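Side-chain contacts in anaerobically-induced outer membrane porin OprE (Pseudomonas aeruginosa, PDB 4FRX), which probably acts as a porin of the OprD family, a beta-barrel that lets small solutes pass through the outer membrane: residues K127-T132 and Q223-L228; G199-V204 and T209-Y214; R244-S249 and S308-L313. All blocks are in the same frame, centred on the assembly; numbering follows the deposited sequence.

Interaction 1: K127-T132 and Q223-L228. With C8E ((hydroxyethyloxy)tri(ethyloxy)octane), chain F.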
loop_
_atom_site.group_PDB
_atom_site.type_symbol
_atom_site.label_atom_id
_atom_site.label_comp_id
_atom_site.label_asym_id
_atom_site.label_seq_id
_atom_site.Cartn_x
_atom_site.Cartn_y
_atom_site.Cartn_z
ATOM N N LYS A 127 -0.960 -7.192 2.973
ATOM C CA LYS A 127 -1.430 -5.882 3.404
ATOM C C LYS A 127 -1.078 -5.689 4.884
ATOM O O LYS A 127 -1.950 -5.748 5.745
ATOM C CB LYS A 127 -2.942 -5.754 3.182
ATOM C CG LYS A 127 -3.379 -5.930 1.731
ATOM C CD LYS A 127 -4.868 -5.674 1.556
ATOM C CE LYS A 127 -5.242 -4.265 1.990
ATOM N NZ LYS A 127 -4.706 -3.223 1.070
ATOM N N LEU A 128 0.204 -5.447 5.159
ATOM C CA LEU A 128 0.742 -5.474 6.520
ATOM C C LEU A 128 1.453 -4.178 6.801
ATOM O O LEU A 128 1.818 -3.462 5.873
ATOM C CB LEU A 128 1.776 -6.605 6.656
ATOM C CG LEU A 128 1.303 -8.021 6.358
ATOM C CD1 LEU A 128 2.465 -8.992 6.523
ATOM C CD2 LEU A 128 0.134 -8.406 7.243
ATOM N N PRO A 129 1.686 -3.875 8.081
ATOM C CA PRO A 129 2.367 -2.603 8.362
ATOM C C PRO A 129 3.779 -2.474 7.791
ATOM O O PRO A 129 4.223 -1.355 7.591
ATOM C CB PRO A 129 2.391 -2.555 9.884
ATOM C CG PRO A 129 1.122 -3.295 10.274
ATOM C CD PRO A 129 1.028 -4.433 9.286
ATOM N N VAL A 130 4.463 -3.581 7.515
ATOM C CA VAL A 130 5.822 -3.506 7.003
ATOM C C VAL A 130 5.877 -3.831 5.505
ATOM O O VAL A 130 6.933 -3.750 4.896
ATOM C CB VAL A 130 6.755 -4.455 7.777
ATOM C CG1 VAL A 130 6.989 -3.915 9.186
ATOM C CG2 VAL A 130 6.137 -5.839 7.853
ATOM N N VAL A 131 4.732 -4.180 4.925
ATOM C CA VAL A 131 4.634 -4.390 3.477
ATOM C C VAL A 131 3.181 -4.491 3.016
ATOM O O VAL A 131 2.419 -5.356 3.457
ATOM C CB VAL A 131 5.448 -5.635 2.989
ATOM C CG1 VAL A 131 5.083 -6.895 3.784
ATOM C CG2 VAL A 131 5.276 -5.847 1.457
ATOM N N THR A 132 2.770 -3.576 2.148
ATOM C CA THR A 132 1.449 -3.730 1.530
ATOM C C THR A 132 1.531 -3.351 0.069
ATOM O O THR A 132 2.261 -2.431 -0.310
ATOM C CB THR A 132 0.283 -2.959 2.210
ATOM O OG1 THR A 132 -0.243 -1.969 1.315
ATOM C CG2 THR A 132 0.713 -2.318 3.453
ATOM N N GLN A 223 13.266 -2.931 10.226
ATOM C CA GLN A 223 12.207 -2.048 10.642
ATOM C C GLN A 223 11.313 -2.761 11.625
ATOM O O GLN A 223 10.873 -3.871 11.353
ATOM C CB GLN A 223 11.414 -1.624 9.420
ATOM C CG GLN A 223 10.206 -0.762 9.713
ATOM C CD GLN A 223 9.623 -0.227 8.433
ATOM O OE1 GLN A 223 8.773 -0.859 7.807
ATOM N NE2 GLN A 223 10.105 0.926 8.018
ATOM N N HIS A 224 11.102 -2.141 12.782
ATOM C CA HIS A 224 10.143 -2.625 13.769
ATOM C C HIS A 224 8.948 -1.685 13.831
ATOM O O HIS A 224 9.101 -0.475 13.691
ATOM C CB HIS A 224 10.785 -2.682 15.149
ATOM C CG HIS A 224 11.969 -3.585 15.223
ATOM N ND1 HIS A 224 11.875 -4.894 15.639
ATOM C CD2 HIS A 224 13.279 -3.369 14.950
ATOM C CE1 HIS A 224 13.074 -5.450 15.610
ATOM N NE2 HIS A 224 13.944 -4.547 15.199
ATOM N N PHE A 225 7.761 -2.252 14.042
ATOM C CA PHE A 225 6.527 -1.492 14.124
ATOM C C PHE A 225 5.729 -1.959 15.338
ATOM O O PHE A 225 5.593 -3.156 15.558
ATOM C CB PHE A 225 5.687 -1.761 12.877
ATOM C CG PHE A 225 4.262 -1.289 12.976
ATOM C CD1 PHE A 225 3.944 0.040 12.768
ATOM C CD2 PHE A 225 3.225 -2.187 13.248
ATOM C CE1 PHE A 225 2.621 0.479 12.832
ATOM C CE2 PHE A 225 1.910 -1.756 13.328
ATOM C CZ PHE A 225 1.600 -0.418 13.109
ATOM N N LEU A 226 5.196 -1.016 16.103
ATOM C CA LEU A 226 4.177 -1.293 17.112
ATOM C C LEU A 226 2.927 -0.507 16.736
ATOM O O LEU A 226 3.030 0.600 16.199
ATOM C CB LEU A 226 4.658 -0.877 18.509
ATOM C CG LEU A 226 5.819 -1.698 19.075
ATOM C CD1 LEU A 226 6.448 -0.984 20.280
ATOM C CD2 LEU A 226 5.377 -3.112 19.438
ATOM N N GLY A 227 1.754 -1.078 17.008
ATOM C CA GLY A 227 0.503 -0.431 16.671
ATOM C C GLY A 227 -0.580 -0.691 17.712
ATOM O O GLY A 227 -0.559 -1.690 18.419
ATOM N N LEU A 228 -1.546 0.211 17.790
ATOM C CA LEU A 228 -2.683 0.005 18.667
ATOM C C LEU A 228 -3.879 0.581 17.956
ATOM O O LEU A 228 -3.786 1.648 17.364
ATOM C CB LEU A 228 -2.440 0.709 20.009
ATOM C CG LEU A 228 -3.544 0.888 21.057
ATOM C CD1 LEU A 228 -2.900 0.994 22.428
ATOM C CD2 LEU A 228 -4.405 2.117 20.801
HETATM C C3 C8E F . 2.208 -3.563 22.015
HETATM C C4 C8E F . 1.468 -2.233 22.179
HETATM C C5 C8E F . 1.698 -1.299 20.995
HETATM C C6 C8E F . 2.033 0.129 21.413
HETATM C C7 C8E F . 1.106 1.162 20.777
HETATM C C8 C8E F . 1.715 1.838 19.549
HETATM O O9 C8E F . 2.226 3.115 19.882
HETATM O O18 C8E F . 8.977 6.445 24.536
HETATM C C19 C8E F . 9.795 7.404 25.159
HETATM C C20 C8E F . 9.746 8.559 24.191
HETATM O O21 C8E F . 9.199 9.653 24.874
HETATM O O HOH W 1 9.422 -3.004 5.890
#

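Interaction 2: G199-V204 and T209-Y214. With C8E ((hydroxyethyloxy)tri(ethyloxy)octane), chain C.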
loop_
_atom_site.group_PDB
_atom_site.type_symbol
_atom_site.label_atom_id
_atom_site.label_comp_id
_atom_site.label_asym_id
_atom_site.label_seq_id
_atom_site.Cartn_x
_atom_site.Cartn_y
_atom_site.Cartn_z
ATOM N N GLY A 199 5.116 -10.917 12.011
ATOM C CA GLY A 199 4.458 -10.209 13.089
ATOM C C GLY A 199 3.065 -10.725 13.344
ATOM O O GLY A 199 2.683 -11.808 12.872
ATOM N N GLY A 200 2.288 -9.957 14.090
ATOM C CA GLY A 200 0.951 -10.399 14.403
ATOM C C GLY A 200 0.045 -9.299 14.892
ATOM O O GLY A 200 0.504 -8.209 15.245
ATOM N N ASP A 201 -1.250 -9.599 14.884
ATOM C CA ASP A 201 -2.273 -8.768 15.494
ATOM C C ASP A 201 -2.798 -9.558 16.671
ATOM O O ASP A 201 -3.226 -10.693 16.499
ATOM C CB ASP A 201 -3.446 -8.551 14.541
ATOM C CG ASP A 201 -3.035 -7.943 13.223
ATOM O OD1 ASP A 201 -1.976 -7.288 13.155
ATOM O OD2 ASP A 201 -3.791 -8.114 12.249
ATOM N N TYR A 202 -2.777 -8.966 17.857
ATOM C CA TYR A 202 -3.396 -9.585 19.031
ATOM C C TYR A 202 -4.683 -8.856 19.385
ATOM O O TYR A 202 -4.672 -7.654 19.641
ATOM C CB TYR A 202 -2.462 -9.536 20.235
ATOM C CG TYR A 202 -3.081 -10.102 21.495
ATOM C CD1 TYR A 202 -3.507 -11.425 21.548
ATOM C CD2 TYR A 202 -3.239 -9.321 22.631
ATOM C CE1 TYR A 202 -4.072 -11.954 22.703
ATOM C CE2 TYR A 202 -3.807 -9.845 23.795
ATOM C CZ TYR A 202 -4.220 -11.161 23.820
ATOM O OH TYR A 202 -4.784 -11.693 24.961
ATOM N N LYS A 203 -5.791 -9.589 19.387
ATOM C CA LYS A 203 -7.081 -9.042 19.785
ATOM C C LYS A 203 -7.216 -9.177 21.288
ATOM O O LYS A 203 -7.405 -10.277 21.793
ATOM C CB LYS A 203 -8.212 -9.844 19.137
ATOM C CG LYS A 203 -9.531 -9.116 19.130
ATOM C CD LYS A 203 -9.374 -7.863 18.312
ATOM C CE LYS A 203 -10.603 -6.969 18.345
ATOM N NZ LYS A 203 -10.262 -5.590 18.812
ATOM N N VAL A 204 -7.127 -8.065 22.005
ATOM C CA VAL A 204 -7.204 -8.099 23.459
ATOM C C VAL A 204 -8.639 -8.361 23.899
ATOM O O VAL A 204 -8.896 -9.148 24.797
ATOM C CB VAL A 204 -6.748 -6.762 24.059
ATOM C CG1 VAL A 204 -6.860 -6.794 25.585
ATOM C CG2 VAL A 204 -5.316 -6.437 23.615
ATOM N N THR A 209 -6.981 -3.844 19.811
ATOM C CA THR A 209 -6.053 -4.714 19.108
ATOM C C THR A 209 -4.654 -4.128 19.216
ATOM O O THR A 209 -4.481 -2.923 19.107
ATOM C CB THR A 209 -6.430 -4.820 17.614
ATOM O OG1 THR A 209 -7.662 -5.537 17.492
ATOM C CG2 THR A 209 -5.332 -5.547 16.802
ATOM N N LEU A 210 -3.668 -4.986 19.437
ATOM C CA LEU A 210 -2.264 -4.579 19.445
ATOM C C LEU A 210 -1.560 -5.242 18.256
ATOM O O LEU A 210 -1.979 -6.293 17.783
ATOM C CB LEU A 210 -1.603 -5.058 20.721
ATOM C CG LEU A 210 -2.345 -4.679 22.006
ATOM C CD1 LEU A 210 -1.582 -5.268 23.181
ATOM C CD2 LEU A 210 -2.461 -3.157 22.120
ATOM N N GLN A 211 -0.466 -4.652 17.805
ATOM C CA GLN A 211 0.257 -5.190 16.670
ATOM C C GLN A 211 1.745 -5.024 16.893
ATOM O O GLN A 211 2.181 -4.034 17.471
ATOM C CB GLN A 211 -0.094 -4.399 15.430
ATOM C CG GLN A 211 -1.492 -4.597 14.878
ATOM C CD GLN A 211 -1.704 -3.736 13.656
ATOM O OE1 GLN A 211 -1.570 -2.512 13.724
ATOM N NE2 GLN A 211 -1.998 -4.367 12.521
ATOM N N TYR A 212 2.517 -6.004 16.445
ATOM C CA TYR A 212 3.953 -5.862 16.337
ATOM C C TYR A 212 4.324 -6.490 15.023
ATOM O O TYR A 212 3.924 -7.627 14.755
ATOM C CB TYR A 212 4.720 -6.595 17.449
ATOM C CG TYR A 212 6.179 -6.713 17.065
ATOM C CD1 TYR A 212 7.026 -5.620 17.182
ATOM C CD2 TYR A 212 6.693 -7.884 16.506
ATOM C CE1 TYR A 212 8.343 -5.694 16.791
ATOM C CE2 TYR A 212 8.022 -7.968 16.109
ATOM C CZ TYR A 212 8.839 -6.874 16.260
ATOM O OH TYR A 212 10.154 -6.938 15.866
ATOM N N TYR A 213 5.102 -5.769 14.217
ATOM C CA TYR A 213 5.639 -6.306 12.975
ATOM C C TYR A 213 7.119 -5.978 12.788
ATOM O O TYR A 213 7.621 -4.974 13.299
ATOM C CB TYR A 213 4.834 -5.818 11.759
ATOM C CG TYR A 213 3.466 -6.492 11.644
ATOM C CD1 TYR A 213 2.363 -6.005 12.343
ATOM C CD2 TYR A 213 3.279 -7.607 10.833
ATOM C CE1 TYR A 213 1.109 -6.633 12.266
ATOM C CE2 TYR A 213 2.016 -8.225 10.731
ATOM C CZ TYR A 213 0.943 -7.729 11.457
ATOM O OH TYR A 213 -0.315 -8.331 11.380
ATOM N N TYR A 214 7.789 -6.828 12.023
ATOM C CA TYR A 214 9.196 -6.696 11.740
ATOM C C TYR A 214 9.394 -6.850 10.251
ATOM O O TYR A 214 8.817 -7.740 9.634
ATOM C CB TYR A 214 9.982 -7.773 12.484
ATOM C CG TYR A 214 11.455 -7.818 12.143
ATOM C CD1 TYR A 214 12.325 -6.836 12.594
ATOM C CD2 TYR A 214 11.970 -8.847 11.373
ATOM C CE1 TYR A 214 13.682 -6.881 12.280
ATOM C CE2 TYR A 214 13.307 -8.909 11.062
ATOM C CZ TYR A 214 14.162 -7.930 11.518
ATOM O OH TYR A 214 15.500 -8.005 11.197
HETATM C C1 C8E C . -4.439 -15.667 27.577
HETATM C C2 C8E C . -3.035 -15.744 26.986
HETATM C C3 C8E C . -2.896 -14.889 25.730
HETATM C C4 C8E C . -2.283 -13.534 26.054
HETATM C C5 C8E C . -0.836 -13.436 25.588
HETATM C C6 C8E C . -0.316 -12.022 25.803
HETATM C C7 C8E C . 0.312 -11.483 24.528
HETATM C C8 C8E C . 0.067 -9.988 24.388
HETATM O O9 C8E C . 1.060 -9.441 23.550
HETATM C C10 C8E C . 0.630 -9.240 22.220
HETATM C C11 C8E C . 1.645 -8.348 21.514
HETATM O O12 C8E C . 1.343 -8.278 20.139
HETATM C C13 C8E C . 1.182 -6.947 19.707
#

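Interaction 3: R244-S249 and S308-L313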
loop_
_atom_site.group_PDB
_atom_site.type_symbol
_atom_site.label_atom_id
_atom_site.label_comp_id
_atom_site.label_asym_id
_atom_site.label_seq_id
_atom_site.Cartn_x
_atom_site.Cartn_y
_atom_site.Cartn_z
ATOM N N ARG A 244 0.775 4.444 16.017
ATOM C CA ARG A 244 1.793 3.728 15.255
ATOM C C ARG A 244 3.173 4.253 15.628
ATOM O O ARG A 244 3.356 5.452 15.858
ATOM C CB ARG A 244 1.576 3.892 13.746
ATOM C CG ARG A 244 0.172 3.571 13.268
ATOM C CD ARG A 244 0.040 3.686 11.760
ATOM N NE ARG A 244 -1.355 3.559 11.348
ATOM C CZ ARG A 244 -1.768 3.596 10.086
ATOM N NH1 ARG A 244 -0.888 3.760 9.110
ATOM N NH2 ARG A 244 -3.061 3.485 9.806
ATOM N N ALA A 245 4.128 3.337 15.692
ATOM C CA ALA A 245 5.506 3.650 16.020
ATOM C C ALA A 245 6.368 2.746 15.148
ATOM O O ALA A 245 6.190 1.535 15.184
ATOM C CB ALA A 245 5.758 3.348 17.482
ATOM N N PHE A 246 7.272 3.327 14.361
ATOM C CA PHE A 246 8.208 2.556 13.534
ATOM C C PHE A 246 9.634 2.915 13.932
ATOM O O PHE A 246 9.949 4.088 14.096
ATOM C CB PHE A 246 8.092 2.933 12.053
ATOM C CG PHE A 246 6.893 2.370 11.327
ATOM C CD1 PHE A 246 6.966 1.136 10.684
ATOM C CD2 PHE A 246 5.740 3.123 11.179
ATOM C CE1 PHE A 246 5.881 0.639 9.957
ATOM C CE2 PHE A 246 4.654 2.632 10.458
ATOM C CZ PHE A 246 4.735 1.387 9.837
ATOM N N ASP A 247 10.516 1.931 14.064
ATOM C CA ASP A 247 11.938 2.247 14.180
ATOM C C ASP A 247 12.627 1.584 12.996
ATOM O O ASP A 247 12.553 0.370 12.844
ATOM C CB ASP A 247 12.528 1.687 15.461
ATOM C CG ASP A 247 13.998 2.016 15.608
ATOM O OD1 ASP A 247 14.301 3.149 16.011
ATOM O OD2 ASP A 247 14.845 1.155 15.289
ATOM N N SER A 248 13.297 2.376 12.164
ATOM C CA SER A 248 13.968 1.837 10.982
ATOM C C SER A 248 15.464 2.128 11.069
ATOM O O SER A 248 15.874 3.272 11.299
ATOM C CB SER A 248 13.425 2.475 9.721
ATOM O OG SER A 248 12.020 2.332 9.600
ATOM N N SER A 249 16.282 1.103 10.883
ATOM C CA SER A 249 17.727 1.285 10.953
ATOM C C SER A 249 18.408 0.514 9.844
ATOM O O SER A 249 17.761 -0.282 9.160
ATOM C CB SER A 249 18.255 0.831 12.316
ATOM O OG SER A 249 17.934 -0.524 12.556
ATOM N N SER A 308 17.135 9.805 7.622
ATOM C CA SER A 308 16.614 9.195 6.394
ATOM C C SER A 308 15.109 9.372 6.302
ATOM O O SER A 308 14.431 9.556 7.324
ATOM C CB SER A 308 16.966 7.709 6.316
ATOM O OG SER A 308 15.991 6.923 6.993
ATOM N N ASP A 309 14.599 9.346 5.074
ATOM C CA ASP A 309 13.162 9.221 4.846
ATOM C C ASP A 309 12.669 7.939 5.490
ATOM O O ASP A 309 13.445 7.044 5.845
ATOM C CB ASP A 309 12.833 9.147 3.352
ATOM C CG ASP A 309 13.190 10.417 2.588
ATOM O OD1 ASP A 309 13.630 11.433 3.182
ATOM O OD2 ASP A 309 13.012 10.383 1.359
ATOM N N PHE A 310 11.366 7.846 5.659
ATOM C CA PHE A 310 10.788 6.603 6.119
ATOM C C PHE A 310 10.948 5.550 5.022
ATOM O O PHE A 310 10.519 5.785 3.899
ATOM C CB PHE A 310 9.309 6.806 6.377
ATOM C CG PHE A 310 8.597 5.540 6.741
ATOM C CD1 PHE A 310 8.755 4.979 8.001
ATOM C CD2 PHE A 310 7.756 4.914 5.825
ATOM C CE1 PHE A 310 8.087 3.813 8.352
ATOM C CE2 PHE A 310 7.086 3.756 6.158
ATOM C CZ PHE A 310 7.252 3.201 7.433
ATOM N N PRO A 311 11.571 4.394 5.333
ATOM C CA PRO A 311 11.798 3.383 4.289
ATOM C C PRO A 311 10.639 2.390 4.105
ATOM O O PRO A 311 10.003 1.951 5.070
ATOM C CB PRO A 311 13.045 2.644 4.796
ATOM C CG PRO A 311 12.848 2.640 6.298
ATOM C CD PRO A 311 12.207 4.014 6.607
ATOM N N PHE A 312 10.388 2.035 2.847
ATOM C CA PHE A 312 9.362 1.067 2.465
ATOM C C PHE A 312 9.685 0.560 1.051
ATOM O O PHE A 312 10.358 1.254 0.270
ATOM C CB PHE A 312 7.958 1.687 2.509
ATOM C CG PHE A 312 7.823 2.946 1.700
ATOM C CD1 PHE A 312 8.255 4.166 2.210
ATOM C CD2 PHE A 312 7.267 2.914 0.431
ATOM C CE1 PHE A 312 8.136 5.338 1.465
ATOM C CE2 PHE A 312 7.139 4.085 -0.325
ATOM C CZ PHE A 312 7.566 5.297 0.200
ATOM N N LEU A 313 9.192 -0.631 0.724
ATOM C CA LEU A 313 9.503 -1.265 -0.561
ATOM C C LEU A 313 8.960 -0.422 -1.713
ATOM O O LEU A 313 7.787 -0.090 -1.740
ATOM C CB LEU A 313 8.915 -2.670 -0.619
ATOM C CG LEU A 313 9.416 -3.640 0.451
ATOM C CD1 LEU A 313 8.858 -5.032 0.209
ATOM C CD2 LEU A 313 10.959 -3.651 0.540
#

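Interaction 1: K127-T132 and Q223-L228
P129 sets its CB over one face of the F225 ring, 3.6 Å from the ring centroid and 18° off the ring normal, a CH-pi contact. The proline CG reaches the rim on the same side, 3.5 Å from F225 CE2. The proline stands nearly perpendicular to the phenylalanine side chain. F225 can offer this face because its CG is anti to the backbone N (chi1 167°), which carries the ring off the strand toward P129.

V130 follows with a looser contact. Its CG1 lies 3.8 Å from Q223 OE1 and 4.5 Å from F225 CB. V130 and Q223 run antiparallel alongside each other. The extended glutamine chain carries OE1 to a water it shares with V130 O. This water bridges the two segments: it donates to V130 O at 2.8 Å and to Q223 OE1 at 2.9 Å. The other end of the amide, NE2, is bonded to S248, so both ends of the amide are held, which probably limits its rotation.

P129 and V130 are the middle residues of a type I beta turn from L128 to V131. The bond from L128 N to V131 O, 2.8 Å, helps close it. Y213 also packs on P129. The arrangement, a turn between 123-128 and 131-132 laid on a wall strand, is consistent with a turn folded into the barrel lumen, as in porins.

Interaction 2: G199-V204 and T209-Y214
D201 OD1 is gripped by two donors. Y213 OH gives the shorter bond, 2.6 Å to D201 OD1, and Q211 NE2 donates to the same oxygen at 3.0 Å. They come from opposite faces of the carboxylate, each about 50° out of its plane. The oxygen also lies in the plane of the Q211 amide, so that N-H points well at it. D201 and Q211 run side by side, while the tyrosine ring stands at 64° to the carboxylate. With CG beside the backbone N (chi1 -73°), the Y213 ring leans across to the other strand. One ring face then covers G199 C and G200 N. G199 has no side chain, and its CA comes within 3.6 Å of Y213 CD2.

These residues belong to an antiparallel beta hairpin of the barrel wall, strands 195-203 and 208-217. G200 with Y212 and Y202 with L210 are hydrogen-bonded pairs; D201 with Q211 is a non-hydrogen-bonded pair between them. The D201, Q211 and Y213 face meets P129 and V130 of the turn, so this is probably the inner face.

Y202 and L210 lie on the other side, where the detergent suggests the membrane-facing surface. A C8E molecule runs over the Y202 ring, and its C13 reaches L210 CB at 3.5 Å. V204 CG2 packs on L210 CG at 3.8 Å. Near the hairpin end, K203 bends at its second torsion so that NZ reaches across to T209 OG1. It donates to that oxygen at 2.9 Å, with weak bonds to N205 O and L208 O.

Interaction 3: R244-S249 and S308-L313
The aromatic contact is a T-shaped pair between F246 and F310. F310 turns its edge to the face of F246, with the ring centroids 4.8 Å apart and the planes at 71°. F310 CZ stands 3.7 Å above the F246 ring, over its centre. F310 CE1 lies slightly nearer the plane, on the CG side of the ring, 3.5 Å from F246 CG. Two torsions set this up. F310 holds CG anti to the backbone N (chi1 175°), which sends its ring out from the loop toward the strand. F246 has CG beside its backbone N (chi1 -76°), and one face of its ring is presented to the incoming edge.

The second contact is van der Waals packing of a serine on a proline. S248 CB meets P311 CG at 3.5 Å, tighter than is usual for two carbons. S248 OG touches the same ring, 3.4 Å from both P311 CG and P311 CD.

Polar bonds join the strand and the loop through a third residue. S248 OG is hydrogen-bonded to Q223 NE2, and P311 O accepts from the same nitrogen. One glutamine amide thus ties the strand to the loop. Within the loop, S308 OG donates to D309 O at 2.8 Å and is also bonded to D280 N.

Residues 308-313 form an irregular part of the long loop between strands 295-305 and 340-349. That loop folds back against strand 237-250. F225 of strand 221-234 adds its ring to F246, while N281 of strand 280-292 and L325 of a loop also pack on F310.

Interactions 1 and 3 are buried. Each sets a loop or turn against a barrel strand, through proline and phenylalanine, with no direct polar bond between the segments; a water bridges interaction 1. Interaction 2 lies nearer the surface. It joins adjacent strands of the wall by backbone bonds, with polar side chains on one face and detergent on the other. Strand 208-217 of interaction 2 pairs with 221-234 of interaction 1, which pairs with 237-250 of interaction 3. A probable hydrogen bond between H224 ND1 and Y212 OH, 2.7 Å, links interactions 1 and 2. F225 CD1 packs on F246 CZ at 3.3 Å, so the F225 ring joins the F246-F310 pair. Interactions 2 and 3 do not touch.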